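Local structure of Adhesin/invasin TibA autotransporter (Escherichia coli, 4Q1Q) at residues G221-T226 with G240-T245; Y216-G221 with H235-G240. The protein mediates adhesion to and invasion of human intestinal epithelial cells and bacterial aggregation, this chain being a heptosylated beta-helical fragment of its passenger region. All coordinates share one frame; numbering follows the deposited sequence.

Contact 1. Residues G221-T226 with G240-T245; sequences GSATNT and GNVTET. With 289 (D-glycero-alpha-D-manno-heptopyranose), chain S; 289 (D-glycero-alpha-D-manno-heptopyranose), chain B.
Ala223 and Val242 face each other in the middle of a parallel strand pair. Ala223 bonds through both N and O, to Asn241 and Thr243 on either side of Val242. The axes of strands 222-224 and 241-243 come within 4.6 Å, at 7° to each other. The bonds pass back and forth: Asn241 N to Gly221 O, Ala223 N to Asn241 O, and Thr243 N to Ala223 O at 2.8 Å. Two more follow the chain round the corner at Asn225 and Glu244, from Asn225 N to Thr243 O and from Thr226 N to Glu244 O at 2.9 Å.

Apolar contact lies on the Ala223 and Val242 face. Val242 CG1 stands beside its own backbone N (chi1 -53°) and meets Ala223 CB at 3.7 Å. On the other face Thr224 and Thr243 lie side by side. There Thr243 CG2 packs against Thr224 OG1.

The same hydroxyl also serves the sugar. A heptose hydroxyl, O2 of chain S, is held by Ser222 OG at 2.6 Å and Thr224 OG1 at 2.7 Å.

The pair joins two successive coils of the beta-helix. Ala223 and Val242 both touch Gln234 of strand 233-236. Strand 203-209 continues the pairing beyond Ser222 and Thr224, and strand 260-266 lies beyond Val242.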
ATOM      1  N   GLY A 221      -8.138  18.011   4.342  1.00 42.89           N
ATOM      2  CA  GLY A 221      -8.475  16.603   4.512  1.00 45.14           C
ATOM      3  C   GLY A 221      -9.902  16.436   4.957  1.00 41.84           C
ATOM      4  O   GLY A 221     -10.499  17.326   5.564  1.00 45.94           O
ATOM      5  N   SER A 222     -10.472  15.272   4.669  1.00 43.98           N
ATOM      6  CA  SER A 222     -11.877  15.056   5.005  1.00 41.92           C
ATOM      7  C   SER A 222     -12.133  13.600   5.390  1.00 38.52           C
ATOM      8  O   SER A 222     -11.765  12.692   4.646  1.00 45.27           O
ATOM      9  CB  SER A 222     -12.758  15.513   3.835  1.00 46.55           C
ATOM     10  OG  SER A 222     -14.092  15.038   3.961  1.00 48.30           O
ATOM     11  N   ALA A 223     -12.696  13.369   6.570  1.00 39.04           N
ATOM     12  CA  ALA A 223     -13.075  12.019   6.997  1.00 47.64           C
ATOM     13  C   ALA A 223     -14.591  11.908   7.083  1.00 46.55           C
ATOM     14  O   ALA A 223     -15.267  12.849   7.511  1.00 45.06           O
ATOM     15  CB  ALA A 223     -12.460  11.674   8.338  1.00 57.47           C
ATOM     16  N   THR A 224     -15.116  10.778   6.615  1.00 51.42           N
ATOM     17  CA  THR A 224     -16.555  10.507   6.628  1.00 46.84           C
ATOM     18  C   THR A 224     -16.793   9.119   7.189  1.00 47.16           C
ATOM     19  O   THR A 224     -16.225   8.143   6.700  1.00 48.80           O
ATOM     20  CB  THR A 224     -17.169  10.652   5.224  1.00 49.92           C
ATOM     21  OG1 THR A 224     -17.049  12.024   4.807  1.00 46.68           O
ATOM     22  CG2 THR A 224     -18.647  10.273   5.216  1.00 55.10           C
ATOM     23  N   ASN A 225     -17.629   9.047   8.219  1.00 46.69           N
ATOM     24  CA  ASN A 225     -18.174   7.793   8.720  1.00 52.23           C
ATOM     25  C   ASN A 225     -17.021   7.110   9.420  1.00 52.69           C
ATOM     26  O   ASN A 225     -16.425   6.143   8.939  1.00 53.08           O
ATOM     27  CB  ASN A 225     -18.844   6.930   7.644  1.00 58.52           C
ATOM     28  CG  ASN A 225     -19.240   5.558   8.159  1.00 59.95           C
ATOM     29  OD1 ASN A 225     -19.493   5.359   9.343  1.00 54.76           O
ATOM     30  ND2 ASN A 225     -19.259   4.586   7.261  1.00 64.89           N
ATOM     31  N   THR A 226     -16.706   7.677  10.580  1.00 55.88           N
ATOM     32  CA  THR A 226     -15.572   7.185  11.344  1.00 56.85           C
ATOM     33  C   THR A 226     -16.100   6.646  12.660  1.00 52.30           C
ATOM     34  O   THR A 226     -17.019   7.231  13.230  1.00 54.94           O
ATOM     35  CB  THR A 226     -14.559   8.305  11.616  1.00 51.33           C
ATOM     36  OG1 THR A 226     -14.148   8.869  10.366  1.00 53.13           O
ATOM     37  CG2 THR A 226     -13.349   7.762  12.383  1.00 48.91           C
ATOM     38  N   GLY A 240      -9.225  21.158   8.586  1.00 41.76           N
ATOM     39  CA  GLY A 240      -9.627  19.762   8.374  1.00 43.43           C
ATOM     40  C   GLY A 240     -11.103  19.619   8.653  1.00 44.36           C
ATOM     41  O   GLY A 240     -11.626  20.395   9.460  1.00 42.65           O
ATOM     42  N   ASN A 241     -11.759  18.668   7.985  1.00 39.49           N
ATOM     43  CA  ASN A 241     -13.187  18.406   8.188  1.00 44.90           C
ATOM     44  C   ASN A 241     -13.500  16.953   8.451  1.00 44.72           C
ATOM     45  O   ASN A 241     -12.913  16.088   7.819  1.00 43.38           O
ATOM     46  CB  ASN A 241     -14.018  18.708   6.948  1.00 49.50           C
ATOM     47  CG  ASN A 241     -14.193  20.189   6.749  1.00 57.68           C
ATOM     48  OD1 ASN A 241     -15.159  20.788   7.230  1.00 58.76           O
ATOM     49  ND2 ASN A 241     -13.205  20.792   6.113  1.00 56.21           N
ATOM     50  N   VAL A 242     -14.444  16.692   9.343  1.00 40.98           N
ATOM     51  CA  VAL A 242     -14.944  15.330   9.486  1.00 46.55           C
ATOM     52  C   VAL A 242     -16.460  15.346   9.599  1.00 49.99           C
ATOM     53  O   VAL A 242     -17.058  16.329  10.043  1.00 43.57           O
ATOM     54  CB  VAL A 242     -14.293  14.572  10.660  1.00 43.95           C
ATOM     55  CG1 VAL A 242     -12.781  14.649  10.533  1.00 47.51           C
ATOM     56  CG2 VAL A 242     -14.683  15.126  12.017  1.00 47.65           C
ATOM     57  N   THR A 243     -17.063  14.251   9.147  1.00 45.57           N
ATOM     58  CA  THR A 243     -18.509  14.107   9.229  1.00 51.80           C
ATOM     59  C   THR A 243     -18.903  12.665   9.560  1.00 53.45           C
ATOM     60  O   THR A 243     -18.197  11.697   9.263  1.00 51.72           O
ATOM     61  CB  THR A 243     -19.213  14.646   7.972  1.00 56.17           C
ATOM     62  OG1 THR A 243     -20.612  14.739   8.267  1.00 60.34           O
ATOM     63  CG2 THR A 243     -18.974  13.741   6.791  1.00 60.62           C
ATOM     64  N   GLU A 244     -20.000  12.546  10.296  1.00 49.39           N
ATOM     65  CA  GLU A 244     -20.535  11.239  10.654  1.00 53.35           C
ATOM     66  C   GLU A 244     -19.434  10.506  11.401  1.00 52.47           C
ATOM     67  O   GLU A 244     -18.954   9.463  10.969  1.00 58.71           O
ATOM     68  CB  GLU A 244     -20.984  10.424   9.435  1.00 46.72           C
ATOM     69  CG  GLU A 244     -22.082  11.058   8.597  1.00 55.60           C
ATOM     70  CD  GLU A 244     -22.375  10.255   7.331  1.00 57.25           C
ATOM     71  OE1 GLU A 244     -22.686  10.872   6.288  1.00 51.30           O
ATOM     72  OE2 GLU A 244     -22.258   9.007   7.374  1.00 59.52           O
ATOM     73  N   THR A 245     -19.021  11.088  12.519  1.00 55.99           N
ATOM     74  CA  THR A 245     -18.132  10.416  13.443  1.00 53.89           C
ATOM     75  C   THR A 245     -19.006   9.941  14.598  1.00 56.01           C
ATOM     76  O   THR A 245     -19.791  10.694  15.179  1.00 57.05           O
ATOM     77  CB  THR A 245     -17.047  11.370  13.965  1.00 51.59           C
ATOM     78  OG1 THR A 245     -16.270  11.836  12.861  1.00 56.97           O
ATOM     79  CG2 THR A 245     -16.118  10.673  14.924  1.00 56.21           C
TER
HETATM   80  O7  289 S 417     -13.167  14.067  -2.591  1.00 82.52           O
HETATM   81  C7  289 S 417     -13.041  14.957  -1.475  1.00 81.43           C
HETATM   82  C6  289 S 417     -14.088  14.701  -0.386  1.00 81.95           C
HETATM   83  O6  289 S 417     -15.345  15.271  -0.773  1.00 75.67           O
HETATM   84  C5  289 S 417     -14.203  13.220  -0.001  1.00 69.06           C
HETATM   85  O5  289 S 417     -13.454  13.181   1.217  1.00 61.57           O
HETATM   86  C1  289 S 417     -13.400  11.897   1.842  1.00 60.86           C
HETATM   87  C2  289 S 417     -14.810  11.731   2.384  1.00 59.66           C
HETATM   88  O2  289 S 417     -15.293  12.926   3.014  1.00 49.73           O
HETATM   89  C3  289 S 417     -15.585  11.390   1.118  1.00 58.12           C
HETATM   90  O3  289 S 417     -16.876  10.910   1.490  1.00 64.46           O
HETATM   91  C4  289 S 417     -15.602  12.641   0.239  1.00 65.12           C
HETATM   92  O4  289 S 417     -16.235  12.246  -0.977  1.00 61.58           O
HETATM   93  O7  289 B 435     -13.681  26.108   4.359  1.00121.83           O
HETATM   94  C7  289 B 435     -13.649  24.697   4.612  1.00124.98           C
HETATM   95  C6  289 B 435     -13.159  24.303   6.010  1.00118.94           C
HETATM   96  O6  289 B 435     -12.211  25.225   6.565  1.00 98.58           O
HETATM   97  C5  289 B 435     -14.284  24.134   7.038  1.00116.25           C
HETATM   98  O5  289 B 435     -13.668  24.071   8.328  1.00110.52           O
HETATM   99  C1  289 B 435     -14.599  23.729   9.357  1.00108.29           C
HETATM  100  C2  289 B 435     -15.524  24.933   9.524  1.00114.43           C
HETATM  101  O2  289 B 435     -14.841  26.166   9.779  1.00107.62           O
HETATM  102  C3  289 B 435     -16.314  25.092   8.229  1.00114.87           C
HETATM  103  O3  289 B 435     -17.161  26.241   8.340  1.00110.16           O
HETATM  104  C4  289 B 435     -15.371  25.212   7.035  1.00115.96           C
HETATM  105  O4  289 B 435     -16.174  25.085   5.858  1.00115.38           O

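Contact 2. Residues Y216-G221 with H235-G240. With 289 (D-glycero-alpha-D-manno-heptopyranose), chain T; 289 (D-glycero-alpha-D-manno-heptopyranose), chain U; 289 (D-glycero-alpha-D-manno-heptopyranose), chain Q; 289 (D-glycero-alpha-D-manno-heptopyranose), chain B.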
ATOM      1  N   TYR A 216      -5.402  11.643  11.931  1.00 44.55           N
ATOM      2  CA  TYR A 216      -5.078  13.057  11.965  1.00 42.66           C
ATOM      3  C   TYR A 216      -5.600  13.742  10.714  1.00 38.06           C
ATOM      4  O   TYR A 216      -5.136  13.443   9.623  1.00 40.11           O
ATOM      5  CB  TYR A 216      -3.561  13.210  12.031  1.00 43.11           C
ATOM      6  CG  TYR A 216      -2.885  12.450  13.148  1.00 41.68           C
ATOM      7  CD1 TYR A 216      -2.839  12.947  14.447  1.00 45.94           C
ATOM      8  CD2 TYR A 216      -2.233  11.257  12.881  1.00 44.09           C
ATOM      9  CE1 TYR A 216      -2.191  12.263  15.466  1.00 44.37           C
ATOM     10  CE2 TYR A 216      -1.573  10.572  13.883  1.00 46.08           C
ATOM     11  CZ  TYR A 216      -1.576  11.066  15.168  1.00 47.36           C
ATOM     12  OH  TYR A 216      -0.948  10.307  16.117  1.00 53.13           O
ATOM     13  N   VAL A 217      -6.570  14.636  10.867  1.00 40.64           N
ATOM     14  CA  VAL A 217      -7.170  15.270   9.706  1.00 40.21           C
ATOM     15  C   VAL A 217      -6.609  16.684   9.576  1.00 39.44           C
ATOM     16  O   VAL A 217      -6.930  17.583  10.342  1.00 44.58           O
ATOM     17  CB  VAL A 217      -8.706  15.268   9.810  1.00 40.03           C
ATOM     18  CG1 VAL A 217      -9.351  15.777   8.533  1.00 39.34           C
ATOM     19  CG2 VAL A 217      -9.169  13.844  10.102  1.00 43.37           C
ATOM     20  N   SER A 218      -5.801  16.905   8.552  1.00 43.86           N
ATOM     21  CA  SER A 218      -5.200  18.217   8.387  1.00 43.37           C
ATOM     22  C   SER A 218      -5.850  18.922   7.213  1.00 47.70           C
ATOM     23  O   SER A 218      -6.810  18.428   6.615  1.00 44.74           O
ATOM     24  CB  SER A 218      -3.701  18.088   8.173  1.00 39.38           C
ATOM     25  OG  SER A 218      -3.115  17.665   9.384  1.00 43.37           O
ATOM     26  N   SER A 219      -5.343  20.130   6.989  1.00 52.10           N
ATOM     27  CA  SER A 219      -5.879  21.078   6.029  1.00 49.72           C
ATOM     28  C   SER A 219      -6.249  20.454   4.690  1.00 44.50           C
ATOM     29  O   SER A 219      -5.435  19.821   4.005  1.00 44.11           O
ATOM     30  CB  SER A 219      -4.871  22.214   5.830  1.00 52.79           C
ATOM     31  OG  SER A 219      -5.450  23.251   5.052  1.00 64.74           O
ATOM     32  N   GLY A 220      -7.514  20.648   4.330  1.00 43.67           N
ATOM     33  CA  GLY A 220      -8.034  20.114   3.083  1.00 46.48           C
ATOM     34  C   GLY A 220      -8.466  18.663   3.228  1.00 49.68           C
ATOM     35  O   GLY A 220      -9.069  18.126   2.308  1.00 47.19           O
ATOM     36  N   GLY A 221      -8.138  18.011   4.342  1.00 42.89           N
ATOM     37  CA  GLY A 221      -8.475  16.603   4.512  1.00 45.14           C
ATOM     38  C   GLY A 221      -9.902  16.436   4.957  1.00 41.84           C
ATOM     39  O   GLY A 221     -10.499  17.326   5.564  1.00 45.94           O
ATOM     40  N   HIS A 235      -8.197  13.201  15.438  1.00 46.25           N
ATOM     41  CA  HIS A 235      -7.649  14.535  15.710  1.00 44.70           C
ATOM     42  C   HIS A 235      -7.810  15.440  14.488  1.00 38.68           C
ATOM     43  O   HIS A 235      -7.230  15.166  13.442  1.00 40.32           O
ATOM     44  CB  HIS A 235      -6.174  14.431  16.122  1.00 46.71           C
ATOM     45  CG  HIS A 235      -5.711  15.543  17.016  1.00 52.70           C
ATOM     46  ND1 HIS A 235      -5.101  15.310  18.230  1.00 56.03           N
ATOM     47  CD2 HIS A 235      -5.854  16.888  16.919  1.00 51.72           C
ATOM     48  CE1 HIS A 235      -4.849  16.464  18.824  1.00 56.21           C
ATOM     49  NE2 HIS A 235      -5.305  17.438  18.055  1.00 56.31           N
ATOM     50  N   VAL A 236      -8.597  16.506  14.611  1.00 39.76           N
ATOM     51  CA  VAL A 236      -8.870  17.395  13.487  1.00 39.47           C
ATOM     52  C   VAL A 236      -8.134  18.730  13.647  1.00 42.70           C
ATOM     53  O   VAL A 236      -8.319  19.410  14.655  1.00 39.91           O
ATOM     54  CB  VAL A 236     -10.368  17.687  13.354  1.00 42.90           C
ATOM     55  CG1 VAL A 236     -10.622  18.348  12.003  1.00 40.09           C
ATOM     56  CG2 VAL A 236     -11.190  16.408  13.501  1.00 43.42           C
ATOM     57  N   TYR A 237      -7.340  19.110  12.648  1.00 38.02           N
ATOM     58  CA  TYR A 237      -6.512  20.308  12.736  1.00 42.60           C
ATOM     59  C   TYR A 237      -7.174  21.381  11.884  1.00 44.14           C
ATOM     60  O   TYR A 237      -8.255  21.163  11.322  1.00 48.38           O
ATOM     61  CB  TYR A 237      -5.069  20.062  12.302  1.00 41.37           C
ATOM     62  CG  TYR A 237      -4.385  19.106  13.230  1.00 45.73           C
ATOM     63  CD1 TYR A 237      -4.504  17.742  13.033  1.00 50.22           C
ATOM     64  CD2 TYR A 237      -3.599  19.561  14.278  1.00 52.65           C
ATOM     65  CE1 TYR A 237      -3.875  16.843  13.872  1.00 51.63           C
ATOM     66  CE2 TYR A 237      -2.956  18.677  15.120  1.00 54.90           C
ATOM     67  CZ  TYR A 237      -3.101  17.324  14.906  1.00 59.75           C
ATOM     68  OH  TYR A 237      -2.496  16.425  15.748  1.00 56.58           O
ATOM     69  N   ILE A 238      -6.528  22.542  11.848  1.00 47.43           N
ATOM     70  CA  ILE A 238      -7.098  23.714  11.207  1.00 44.56           C
ATOM     71  C   ILE A 238      -7.427  23.396   9.757  1.00 42.51           C
ATOM     72  O   ILE A 238      -6.586  22.894   9.030  1.00 46.30           O
ATOM     73  CB  ILE A 238      -6.249  25.002  11.363  1.00 47.69           C
ATOM     74  CG1 ILE A 238      -6.911  26.133  10.563  1.00 51.32           C
ATOM     75  CG2 ILE A 238      -4.792  24.811  10.966  1.00 45.89           C
ATOM     76  CD1 ILE A 238      -6.741  27.506  11.190  1.00 57.49           C
ATOM     77  N   ASP A 239      -8.674  23.680   9.379  1.00 44.97           N
ATOM     78  CA  ASP A 239      -9.181  23.544   8.027  1.00 44.92           C
ATOM     79  C   ASP A 239      -9.317  22.074   7.624  1.00 49.60           C
ATOM     80  O   ASP A 239      -9.527  21.801   6.443  1.00 49.23           O
ATOM     81  CB  ASP A 239      -8.301  24.301   7.029  1.00 53.37           C
ATOM     82  CG  ASP A 239      -8.394  25.819   7.176  1.00 53.44           C
ATOM     83  OD1 ASP A 239      -9.509  26.350   7.361  1.00 56.07           O
ATOM     84  OD2 ASP A 239      -7.346  26.491   7.104  1.00 63.48           O
ATOM     85  N   GLY A 240      -9.225  21.158   8.586  1.00 41.76           N
ATOM     86  CA  GLY A 240      -9.627  19.762   8.374  1.00 43.43           C
ATOM     87  C   GLY A 240     -11.103  19.619   8.653  1.00 44.36           C
ATOM     88  O   GLY A 240     -11.626  20.395   9.460  1.00 42.65           O
TER
HETATM   89  O7  289 T 418      -0.057  21.284   6.562  1.00 83.23           O
HETATM   90  C7  289 T 418      -0.857  20.167   6.965  1.00 60.52           C
HETATM   91  C6  289 T 418      -0.014  19.311   7.898  1.00 62.82           C
HETATM   92  O6  289 T 418       1.158  20.027   8.292  1.00 78.71           O
HETATM   93  C5  289 T 418      -0.778  18.896   9.146  1.00 55.51           C
HETATM   94  O5  289 T 418      -1.033  17.523   8.857  1.00 49.34           O
HETATM   95  C1  289 T 418      -2.048  16.981   9.675  1.00 48.18           C
HETATM   96  C2  289 T 418      -1.482  16.964  11.084  1.00 49.37           C
HETATM   97  O2  289 T 418      -0.410  16.019  11.110  1.00 48.05           O
HETATM   98  C3  289 T 418      -1.050  18.366  11.507  1.00 49.07           C
HETATM   99  O3  289 T 418      -0.459  18.325  12.816  1.00 51.17           O
HETATM  100  C4  289 T 418      -0.080  18.951  10.498  1.00 52.62           C
HETATM  101  O4  289 T 418       0.225  20.269  10.964  1.00 58.81           O
HETATM  102  O7  289 U 419      -0.412  24.526   1.969  1.00 65.13           O
HETATM  103  C7  289 U 419      -1.471  24.140   2.847  1.00 77.07           C
HETATM  104  C6  289 U 419      -2.705  23.878   1.988  1.00 73.75           C
HETATM  105  O6  289 U 419      -2.625  22.641   1.283  1.00 74.20           O
HETATM  106  C5  289 U 419      -3.986  23.743   2.789  1.00 60.84           C
HETATM  107  O5  289 U 419      -3.751  24.165   4.133  1.00 57.62           O
HETATM  108  C1  289 U 419      -4.946  24.442   4.867  1.00 67.91           C
HETATM  109  C2  289 U 419      -5.684  25.559   4.142  1.00 64.21           C
HETATM  110  O2  289 U 419      -4.807  26.667   3.904  1.00 70.09           O
HETATM  111  C3  289 U 419      -6.206  24.886   2.877  1.00 63.29           C
HETATM  112  O3  289 U 419      -7.091  25.666   2.070  1.00 72.15           O
HETATM  113  C4  289 U 419      -5.009  24.555   2.012  1.00 63.20           C
HETATM  114  O4  289 U 419      -5.481  23.795   0.897  1.00 74.36           O
HETATM  115  O7  289 Q 415      -6.879  20.810  -4.491  1.00 84.37           O
HETATM  116  C7  289 Q 415      -5.469  20.665  -4.282  1.00 88.74           C
HETATM  117  C6  289 Q 415      -5.080  21.360  -2.983  1.00 80.41           C
HETATM  118  O6  289 Q 415      -6.046  22.373  -2.701  1.00 89.41           O
HETATM  119  C5  289 Q 415      -4.977  20.361  -1.834  1.00 72.41           C
HETATM  120  O5  289 Q 415      -3.752  19.682  -2.123  1.00 65.68           O
HETATM  121  C1  289 Q 415      -3.284  18.696  -1.204  1.00 62.82           C
HETATM  122  C2  289 Q 415      -3.019  19.430   0.102  1.00 68.55           C
HETATM  123  O2  289 Q 415      -1.956  20.364  -0.107  1.00 76.97           O
HETATM  124  C3  289 Q 415      -4.330  20.066   0.575  1.00 68.30           C
HETATM  125  O3  289 Q 415      -4.125  20.778   1.799  1.00 67.03           O
HETATM  126  C4  289 Q 415      -4.930  21.017  -0.456  1.00 68.68           C
HETATM  127  O4  289 Q 415      -6.187  21.446   0.078  1.00 64.07           O
HETATM  128  O7  289 B 435     -13.681  26.108   4.359  1.00121.83           O
HETATM  129  C7  289 B 435     -13.649  24.697   4.612  1.00124.98           C
HETATM  130  C6  289 B 435     -13.159  24.303   6.010  1.00118.94           C
HETATM  131  O6  289 B 435     -12.211  25.225   6.565  1.00 98.58           O
HETATM  132  C5  289 B 435     -14.284  24.134   7.038  1.00116.25           C
HETATM  133  O5  289 B 435     -13.668  24.071   8.328  1.00110.52           O
HETATM  134  C1  289 B 435     -14.599  23.729   9.357  1.00108.29           C
HETATM  135  C2  289 B 435     -15.524  24.933   9.524  1.00114.43           C
HETATM  136  O2  289 B 435     -14.841  26.166   9.779  1.00107.62           O
HETATM  137  C3  289 B 435     -16.314  25.092   8.229  1.00114.87           C
HETATM  138  O3  289 B 435     -17.161  26.241   8.340  1.00110.16           O
HETATM  139  C4  289 B 435     -15.371  25.212   7.035  1.00115.96           C
HETATM  140  O4  289 B 435     -16.174  25.085   5.858  1.00115.38           O
HETATM  141  O   HOH W   1      -4.143  21.446   9.328  1.00 48.92           O
HETATM  142  O   HOH W   2     -11.068  19.756   4.753  1.00 56.50           O
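Tyr216-Gly221 and His235-Gly240 form a strand-and-turn contact between successive coils of the parallel beta-helix. Tyr216 pairs with His235, and Val217 with Val236. Val217 N gives a nearly straight bond of 2.7 Å to His235 O, and Val217 O receives Tyr237 N. Val217 and Val236 face the same side and pack against each other.

Both segments then leave their strands in type II turns, Ser218-Gly221 and Tyr237-Gly240. At its backbone angles a side chain would collide with the carbonyl O of Ser219, which accounts for the glycine at Gly220. Gly220 N bonds to Asp239 O at 3.1 Å, from above the carbonyl plane. One water bridges Ser219 N and Ile238 O. Another joins Gly221 O to Asp239 O.

The first turn is glycosylated. Ser218 OG and Ser219 OG are each covalently linked to C1 of its own heptose. Another heptose, of chain Q, gives its O3 hydrogen to Ser219 O at 2.7 Å.

The Tyr237 side chain runs alongside Tyr216, its OH 3.7 Å from Tyr216 CD1. With CG beside the backbone N (chi1 -65°), its ring lies between sugar and imidazole. O3 of the Ser218-linked heptose is 3.4 Å above one face, and His235 CD2 approaches the opposite face.

Overall arrangement
The two contacts follow one another round the same pair of coils, with centres about 9 Å apart. Contact 2 comes first on each coil, ending strands 214-217 and 233-236. The chain turns at shared Gly221 and Gly240, then enters strands 222-224 and 241-247 of contact 1. The four segments therefore alternate along the sequence, one coil then the next. Inside the coils the two faces meet: Val242 CG1 lies 3.7 Å from Val217 CG2 and also packs on Val236. Both contacts touch the heptose of chain B. Stacking of such repeats builds the elongated beta-helix, and here its outer surface bears heptose at both contacts.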